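Local coordinates for TRAP dicarboxylate ABC transporter, substrate-binding protein (Roseobacter denitrificans, PDB 4OVQ) that binds beta-D-glucuronate, consistent with a role as the periplasmic solute-binding component of a TRAP transporter, at residues L82-F87 and I236-G241; V96-V101 and P312-L317; K165-N170 and M188-V193. All blocks are in the same frame, centred on the assembly; numbering follows the deposited sequence.

In the fold
The chain has the two-lobed alpha/beta fold of TRAP solute-binding proteins, with beta-D-glucuronate in the cleft between the lobes. Contact 1 joins two strands of the five-stranded sheet. Its Phe87 side chain comes within about 7 Å of the sugar. Contact 3 belongs to the pocket itself, and its Arg167 holds the sugar carboxylate. Contact 2 lies away from the annotated sites, where the C-terminal helix meets the loop after helix 89-92. The three centres are spaced almost evenly, 22 to 24 Å apart, and the contacts do not touch. Along the chain contacts 1 and 2 cross, and contact 3 is nested inside the loops that both of them close.

Contact 1: residues L82-F87 and I236-G241; sequences LEIGNF and ICINIG
Gly85 and Cys237 exchange two backbone hydrogen bonds across neighbouring antiparallel strands of the five-stranded sheet. Cys237 N gives the shorter one, 2.7 Å to Gly85 O. Gly85 N returns a bond of 3.1 Å to Cys237 O. A third bond runs from Asn239 N to Glu83 O at 3.0 Å, where strand 236-239 gives way to a helix. Ile238 CA adds a C-H contact to Glu83 O of 3.2 Å. The Asn239 side chain serves other partners. Its OD1 caps Thr242 N and its ND2 binds Val77 O. Glu83 OE1 accepts from Arg27 N on the next strand. Leu82 O is buried and has no partner in the model. On one face of the sheet, Ile84 CD1 lies 3.7 Å from Ile238 CG1. On the other face, chi1 of -62° sets the Phe87 ring beside its own backbone N, with Gly85 CA against one ring face. Cys237 SG sits at the ring edge, 3.9 Å from Phe87 CD2. Replacing Phe87 with an alanine would probably open a gap over Gly85 and leave the Cys237 sulfur without its aromatic neighbour. Backbone bonds therefore set the strand pairing, while an isoleucine pair packs on one face and the Phe87-Cys237 contact on the other.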
# COMPACT_ATOMS: atom_id res chain seq x y z
N LEU A 82 -4.08 13.44 -14.37
CA LEU A 82 -2.77 12.80 -14.26
C LEU A 82 -2.91 11.46 -14.94
O LEU A 82 -3.93 10.81 -14.81
CB LEU A 82 -2.50 12.58 -12.78
CG LEU A 82 -1.11 12.70 -12.18
CD1 LEU A 82 -0.44 13.98 -12.63
CD2 LEU A 82 -1.29 12.64 -10.66
N GLU A 83 -1.90 11.02 -15.67
CA GLU A 83 -2.03 9.75 -16.37
C GLU A 83 -1.67 8.53 -15.51
O GLU A 83 -2.26 7.47 -15.67
CB GLU A 83 -1.13 9.75 -17.62
CG GLU A 83 -1.53 10.81 -18.68
CD GLU A 83 -1.11 12.26 -18.35
OE1 GLU A 83 -0.37 12.54 -17.39
OE2 GLU A 83 -1.58 13.16 -19.08
N ILE A 84 -0.67 8.69 -14.65
CA ILE A 84 -0.03 7.55 -14.01
C ILE A 84 0.09 7.77 -12.52
O ILE A 84 0.40 8.88 -12.07
CB ILE A 84 1.39 7.32 -14.61
CG1 ILE A 84 1.30 6.88 -16.08
CG2 ILE A 84 2.17 6.33 -13.78
CD1 ILE A 84 0.77 5.48 -16.31
N GLY A 85 -0.07 6.69 -11.75
CA GLY A 85 0.30 6.71 -10.34
C GLY A 85 0.83 5.36 -9.92
O GLY A 85 0.47 4.32 -10.46
N ASN A 86 1.76 5.36 -8.98
CA ASN A 86 2.03 4.18 -8.18
C ASN A 86 1.22 4.36 -6.90
O ASN A 86 1.58 5.16 -6.04
CB ASN A 86 3.54 4.06 -7.90
CG ASN A 86 3.86 3.23 -6.65
OD1 ASN A 86 4.76 3.57 -5.89
ND2 ASN A 86 3.10 2.18 -6.43
N PHE A 87 0.13 3.62 -6.81
CA PHE A 87 -0.78 3.71 -5.70
C PHE A 87 -0.77 2.42 -4.84
O PHE A 87 -0.91 1.29 -5.34
CB PHE A 87 -2.22 3.97 -6.19
CG PHE A 87 -2.40 5.27 -6.90
CD1 PHE A 87 -1.77 6.41 -6.45
CD2 PHE A 87 -3.21 5.32 -8.03
CE1 PHE A 87 -1.92 7.62 -7.12
CE2 PHE A 87 -3.40 6.51 -8.70
CZ PHE A 87 -2.76 7.65 -8.25
N ILE A 236 1.15 -0.08 -10.36
CA ILE A 236 1.31 0.96 -11.34
C ILE A 236 -0.06 1.10 -11.98
O ILE A 236 -0.56 0.09 -12.52
CB ILE A 236 2.38 0.59 -12.41
CG1 ILE A 236 3.73 0.23 -11.78
CG2 ILE A 236 2.53 1.71 -13.45
CD1 ILE A 236 4.80 -0.15 -12.77
N CYS A 237 -0.65 2.31 -11.93
CA CYS A 237 -2.07 2.67 -12.23
C CYS A 237 -2.00 3.58 -13.48
O CYS A 237 -1.12 4.44 -13.56
CB CYS A 237 -2.83 3.46 -11.03
SG CYS A 237 -4.53 3.49 -11.17
N ILE A 238 -2.90 3.39 -14.44
CA ILE A 238 -3.08 4.37 -15.52
C ILE A 238 -4.56 4.71 -15.66
O ILE A 238 -5.45 3.86 -15.54
CB ILE A 238 -2.50 3.88 -16.91
CG1 ILE A 238 -2.50 5.00 -17.97
CG2 ILE A 238 -3.23 2.64 -17.40
CD1 ILE A 238 -1.67 4.69 -19.22
N ASN A 239 -4.82 5.98 -15.97
CA ASN A 239 -6.15 6.42 -16.34
C ASN A 239 -6.64 5.58 -17.52
O ASN A 239 -5.94 5.46 -18.53
CB ASN A 239 -6.07 7.89 -16.72
CG ASN A 239 -7.33 8.38 -17.32
OD1 ASN A 239 -7.49 8.35 -18.55
ND2 ASN A 239 -8.26 8.77 -16.47
N ILE A 240 -7.82 4.98 -17.39
CA ILE A 240 -8.23 4.00 -18.39
C ILE A 240 -8.50 4.61 -19.78
O ILE A 240 -8.30 3.95 -20.79
CB ILE A 240 -9.40 3.13 -17.91
CG1 ILE A 240 -9.40 1.80 -18.69
CG2 ILE A 240 -10.69 3.88 -18.05
CD1 ILE A 240 -9.84 0.62 -17.88
N GLY A 241 -8.96 5.86 -19.84
CA GLY A 241 -9.18 6.50 -21.12
C GLY A 241 -7.88 6.66 -21.89
O GLY A 241 -7.81 6.39 -23.09

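Contact 2: residues V96-V101 and P312-L317; sequences VPAANV and PDLRPL
Leu314 is the first residue of 312-317 to reach the loop 96-101. It does so with one methyl. Leu314 CD2 touches both Pro97 CB and Pro97 C, each at 3.5 Å, and its approach to CB is closer than usual for two carbons. The same methyl also lies over the start of the next residue, with Leu314 CD2 3.7 Å from Ala98 N. The methyl of that alanine stands further off, Ala98 CB being 4.5 Å from Leu314 CD2. Tyr307 of helix 301-310 touches Leu314 as well, and its hydroxyl is hydrogen-bonded to Pro97 O.

At Leu314 a short 3-10 segment passes into helix 315-322, the last helix of the chain. This helix lies against the loop that follows helix 89-92, so the contact brings the C-terminal end of this TRAP-type solute-binding fold onto a loop from its first third. Arg315 points away from the loop.

Leu317, one helical turn on, points back to the loop. Its CG is anti to the backbone N (chi1 -178°), which carries CD2 across to Ala98 and Val101. Leu317 CD2 lies 4.0 Å from Ala98 CB and 3.7 Å from Ala98 O. Ala98 O also accepts a backbone hydrogen bond from Val101 N at 3.2 Å, so the methyl rests beside a carbonyl already used within the loop. Ile125 of helix 121-132 touches Leu317, and Ile126 of the same helix touches Val101. Leu317 CD2 also meets Val101 CG1 at 3.8 Å, where the two side chains cross at a slant.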
# COMPACT_ATOMS: atom_id res chain seq x y z
N VAL A 96 -13.22 1.45 -4.70
CA VAL A 96 -13.37 0.19 -5.44
C VAL A 96 -13.56 -0.99 -4.50
O VAL A 96 -12.61 -1.50 -3.92
CB VAL A 96 -12.10 -0.11 -6.29
CG1 VAL A 96 -12.33 -1.29 -7.22
CG2 VAL A 96 -11.66 1.09 -7.11
N PRO A 97 -14.81 -1.45 -4.32
CA PRO A 97 -15.12 -2.51 -3.36
C PRO A 97 -14.23 -3.73 -3.47
O PRO A 97 -13.84 -4.26 -2.45
CB PRO A 97 -16.56 -2.90 -3.73
CG PRO A 97 -17.14 -1.65 -4.28
CD PRO A 97 -16.01 -0.97 -5.02
N ALA A 98 -13.93 -4.19 -4.69
CA ALA A 98 -13.16 -5.42 -4.85
C ALA A 98 -11.73 -5.17 -4.39
O ALA A 98 -11.12 -6.03 -3.76
CB ALA A 98 -13.21 -5.94 -6.29
N ALA A 99 -11.20 -3.97 -4.68
CA ALA A 99 -9.84 -3.65 -4.27
C ALA A 99 -9.76 -3.56 -2.77
O ALA A 99 -8.72 -3.83 -2.16
CB ALA A 99 -9.37 -2.35 -4.89
N ASN A 100 -10.87 -3.19 -2.16
CA ASN A 100 -10.94 -3.07 -0.72
C ASN A 100 -10.66 -4.38 0.02
O ASN A 100 -10.28 -4.37 1.17
CB ASN A 100 -12.31 -2.50 -0.34
CG ASN A 100 -12.27 -1.61 0.88
OD1 ASN A 100 -11.23 -1.05 1.24
ND2 ASN A 100 -13.42 -1.44 1.51
N VAL A 101 -10.80 -5.52 -0.66
CA VAL A 101 -10.53 -6.80 -0.02
C VAL A 101 -9.08 -6.95 0.50
O VAL A 101 -8.84 -7.61 1.50
CB VAL A 101 -10.93 -7.99 -0.92
CG1 VAL A 101 -9.87 -8.29 -1.94
CG2 VAL A 101 -11.20 -9.22 -0.07
N PRO A 312 -22.04 -7.75 0.07
CA PRO A 312 -22.45 -9.17 0.10
C PRO A 312 -21.89 -9.97 -1.07
O PRO A 312 -21.48 -11.12 -0.90
CB PRO A 312 -23.98 -9.11 0.01
CG PRO A 312 -24.35 -7.70 0.32
CD PRO A 312 -23.18 -6.83 0.01
N ASP A 313 -21.87 -9.35 -2.24
CA ASP A 313 -21.38 -9.98 -3.46
C ASP A 313 -19.92 -10.38 -3.41
O ASP A 313 -19.46 -11.18 -4.23
CB ASP A 313 -21.53 -9.01 -4.63
CG ASP A 313 -22.96 -8.78 -5.01
OD1 ASP A 313 -23.82 -9.57 -4.59
OD2 ASP A 313 -23.21 -7.80 -5.75
N LEU A 314 -19.18 -9.81 -2.47
CA LEU A 314 -17.75 -9.99 -2.45
C LEU A 314 -17.29 -10.94 -1.36
O LEU A 314 -16.09 -11.18 -1.19
CB LEU A 314 -17.08 -8.61 -2.34
CG LEU A 314 -16.82 -7.83 -3.65
CD1 LEU A 314 -17.92 -7.96 -4.66
CD2 LEU A 314 -16.59 -6.34 -3.36
N ARG A 315 -18.24 -11.55 -0.65
CA ARG A 315 -17.89 -12.58 0.33
C ARG A 315 -17.06 -13.70 -0.32
O ARG A 315 -16.03 -14.13 0.23
CB ARG A 315 -19.14 -13.16 0.98
CG ARG A 315 -18.83 -14.10 2.12
CD ARG A 315 -20.10 -14.78 2.61
NE ARG A 315 -20.86 -13.86 3.44
CZ ARG A 315 -20.67 -13.73 4.75
NH1 ARG A 315 -19.75 -14.46 5.37
NH2 ARG A 315 -21.39 -12.85 5.44
N PRO A 316 -17.49 -14.17 -1.51
CA PRO A 316 -16.75 -15.19 -2.25
C PRO A 316 -15.34 -14.76 -2.65
O PRO A 316 -14.48 -15.63 -2.77
CB PRO A 316 -17.61 -15.43 -3.50
CG PRO A 316 -18.95 -14.86 -3.18
CD PRO A 316 -18.69 -13.73 -2.24
N LEU A 317 -15.09 -13.47 -2.85
CA LEU A 317 -13.73 -13.00 -3.14
C LEU A 317 -12.86 -13.24 -1.91
O LEU A 317 -11.71 -13.70 -2.00
CB LEU A 317 -13.73 -11.51 -3.52
CG LEU A 317 -12.41 -10.85 -3.91
CD1 LEU A 317 -11.76 -11.56 -5.07
CD2 LEU A 317 -12.68 -9.40 -4.27

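Contact 3: residues K165-N170 and M188-V193; sequences KVRVMN and MAFAEV. With BDP (beta-D-glucopyranuronic acid), chain C.
Arg167 and the Met188 backbone meet at the end of two parallel strands, 165-168 and 184-187, where the pocket of this TRAP solute-binding protein takes the sugar carboxylate. NE and NH2 of Arg167 both grip Met188 O side-on through hydrogen bonds, each at 2.9 Å, and the oxygen lies in the guanidinium plane. A bend at chi2 (-89°) turns the arginine chain beyond CG and brings the guanidinium to this oxygen. Met188 N in turn binds Val168 O at 3.1 Å. The end of the guanidinium faces the ligand. Arg167 NH1 binds O6B of the glucuronate at 2.8 Å with an N-H...O angle of 178°. Arg167 NH2 binds O6A of the glucuronate in much the same way. With NE and NH2 anchored on Met188 O, the plane of the group is fixed for the carboxylate. Nearby Arg146 also bonds the sugar, and the two arginines are likely to stabilise its negative charge.

Val193 CG2 packs over one guanidinium face, 3.4 Å from Arg167 NE, and Met169 N lies over the opposite face. Arg167 CG rests on Met188 CB. The Phe190 ring turns a face to the sugar, with C5 of the glucuronate 3.6 Å above the ring centre.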
# COMPACT_ATOMS: atom_id res chain seq x y z
N LYS A 165 -3.53 6.48 20.42
CA LYS A 165 -3.95 7.22 19.22
C LYS A 165 -3.07 6.72 18.10
O LYS A 165 -1.86 6.96 18.11
CB LYS A 165 -3.76 8.74 19.36
CG LYS A 165 -4.39 9.37 20.59
CD LYS A 165 -3.99 10.87 20.68
CE LYS A 165 -2.47 11.09 20.98
NZ LYS A 165 -2.22 10.98 22.46
N VAL A 166 -3.65 5.99 17.16
CA VAL A 166 -2.86 5.41 16.06
C VAL A 166 -3.30 5.97 14.71
O VAL A 166 -4.46 5.92 14.33
CB VAL A 166 -2.96 3.88 16.03
CG1 VAL A 166 -2.00 3.32 14.97
CG2 VAL A 166 -2.72 3.27 17.44
N ARG A 167 -2.35 6.56 14.00
CA ARG A 167 -2.61 7.05 12.66
C ARG A 167 -2.77 5.87 11.72
O ARG A 167 -2.02 4.88 11.78
CB ARG A 167 -1.46 7.93 12.16
CG ARG A 167 -1.65 8.49 10.72
CD ARG A 167 -1.09 7.53 9.68
NE ARG A 167 -1.31 7.97 8.30
CZ ARG A 167 -0.84 7.31 7.25
NH1 ARG A 167 -0.12 6.22 7.44
NH2 ARG A 167 -1.08 7.78 6.03
N VAL A 168 -3.75 6.03 10.83
CA VAL A 168 -3.98 5.10 9.74
C VAL A 168 -4.21 5.83 8.45
O VAL A 168 -4.43 7.04 8.43
CB VAL A 168 -5.21 4.18 10.00
CG1 VAL A 168 -4.90 3.20 11.13
CG2 VAL A 168 -6.44 5.00 10.35
N MSE A 169 -4.15 5.09 7.34
CA MSE A 169 -4.55 5.64 6.04
C MSE A 169 -6.03 5.89 5.98
O MSE A 169 -6.76 5.43 6.85
CB MSE A 169 -4.15 4.69 4.93
CG MSE A 169 -2.62 4.51 4.76
SE MSE A 169 -2.06 3.47 3.23
CE MSE A 169 -2.55 1.67 3.86
N ASN A 170 -6.44 6.63 4.94
CA ASN A 170 -7.83 7.01 4.75
C ASN A 170 -8.74 5.89 4.19
O ASN A 170 -9.04 5.86 3.01
CB ASN A 170 -7.86 8.24 3.84
CG ASN A 170 -7.13 9.42 4.45
OD1 ASN A 170 -7.66 10.12 5.32
ND2 ASN A 170 -5.90 9.65 4.01
N MSE A 188 -5.02 10.13 8.48
CA MSE A 188 -4.21 11.30 8.23
C MSE A 188 -3.31 11.03 7.04
O MSE A 188 -2.83 9.92 6.83
CB MSE A 188 -3.35 11.54 9.49
CG MSE A 188 -2.46 12.70 9.43
SE MSE A 188 -1.30 12.83 11.01
CE MSE A 188 -2.50 12.64 12.33
N ALA A 189 -3.05 12.08 6.28
CA ALA A 189 -2.12 12.03 5.17
C ALA A 189 -0.74 11.58 5.63
O ALA A 189 -0.25 12.03 6.65
CB ALA A 189 -2.05 13.40 4.52
N PHE A 190 -0.10 10.74 4.84
CA PHE A 190 1.20 10.19 5.14
C PHE A 190 2.22 11.27 5.44
O PHE A 190 3.04 11.11 6.34
CB PHE A 190 1.64 9.36 3.93
CG PHE A 190 2.82 8.45 4.16
CD1 PHE A 190 2.94 7.68 5.30
CD2 PHE A 190 3.81 8.37 3.18
CE1 PHE A 190 4.04 6.79 5.42
CE2 PHE A 190 4.90 7.50 3.33
CZ PHE A 190 4.99 6.75 4.45
N ALA A 191 2.16 12.37 4.68
CA ALA A 191 3.14 13.44 4.78
C ALA A 191 3.13 14.08 6.18
O ALA A 191 4.18 14.59 6.61
CB ALA A 191 2.86 14.52 3.73
N GLU A 192 1.99 14.02 6.85
CA GLU A 192 1.77 14.75 8.11
C GLU A 192 2.09 13.90 9.34
O GLU A 192 2.11 14.38 10.47
CB GLU A 192 0.35 15.28 8.16
CG GLU A 192 0.19 16.43 7.21
CD GLU A 192 -1.11 17.12 7.35
OE1 GLU A 192 -2.08 16.43 7.72
OE2 GLU A 192 -1.18 18.35 7.08
N VAL A 193 2.40 12.64 9.12
CA VAL A 193 2.62 11.70 10.23
C VAL A 193 3.87 12.03 11.10
O VAL A 193 3.80 11.94 12.33
CB VAL A 193 2.65 10.26 9.73
CG1 VAL A 193 2.88 9.30 10.92
CG2 VAL A 193 1.34 9.94 8.97
C1 BDP C . 3.25 3.08 2.44
C2 BDP C . 2.74 3.10 1.03
C3 BDP C . 2.42 4.50 0.71
C4 BDP C . 1.39 5.02 1.65
C5 BDP C . 1.88 4.91 3.08
C6 BDP C . 0.85 5.39 4.11
O2 BDP C . 3.86 2.66 0.19
O3 BDP C . 1.77 4.44 -0.62
O4 BDP C . 1.09 6.45 1.33
O5 BDP C . 2.25 3.57 3.39
O6A BDP C . 0.10 6.37 3.82
O1 BDP C . 3.58 1.80 2.89
O6B BDP C . 0.95 4.85 5.23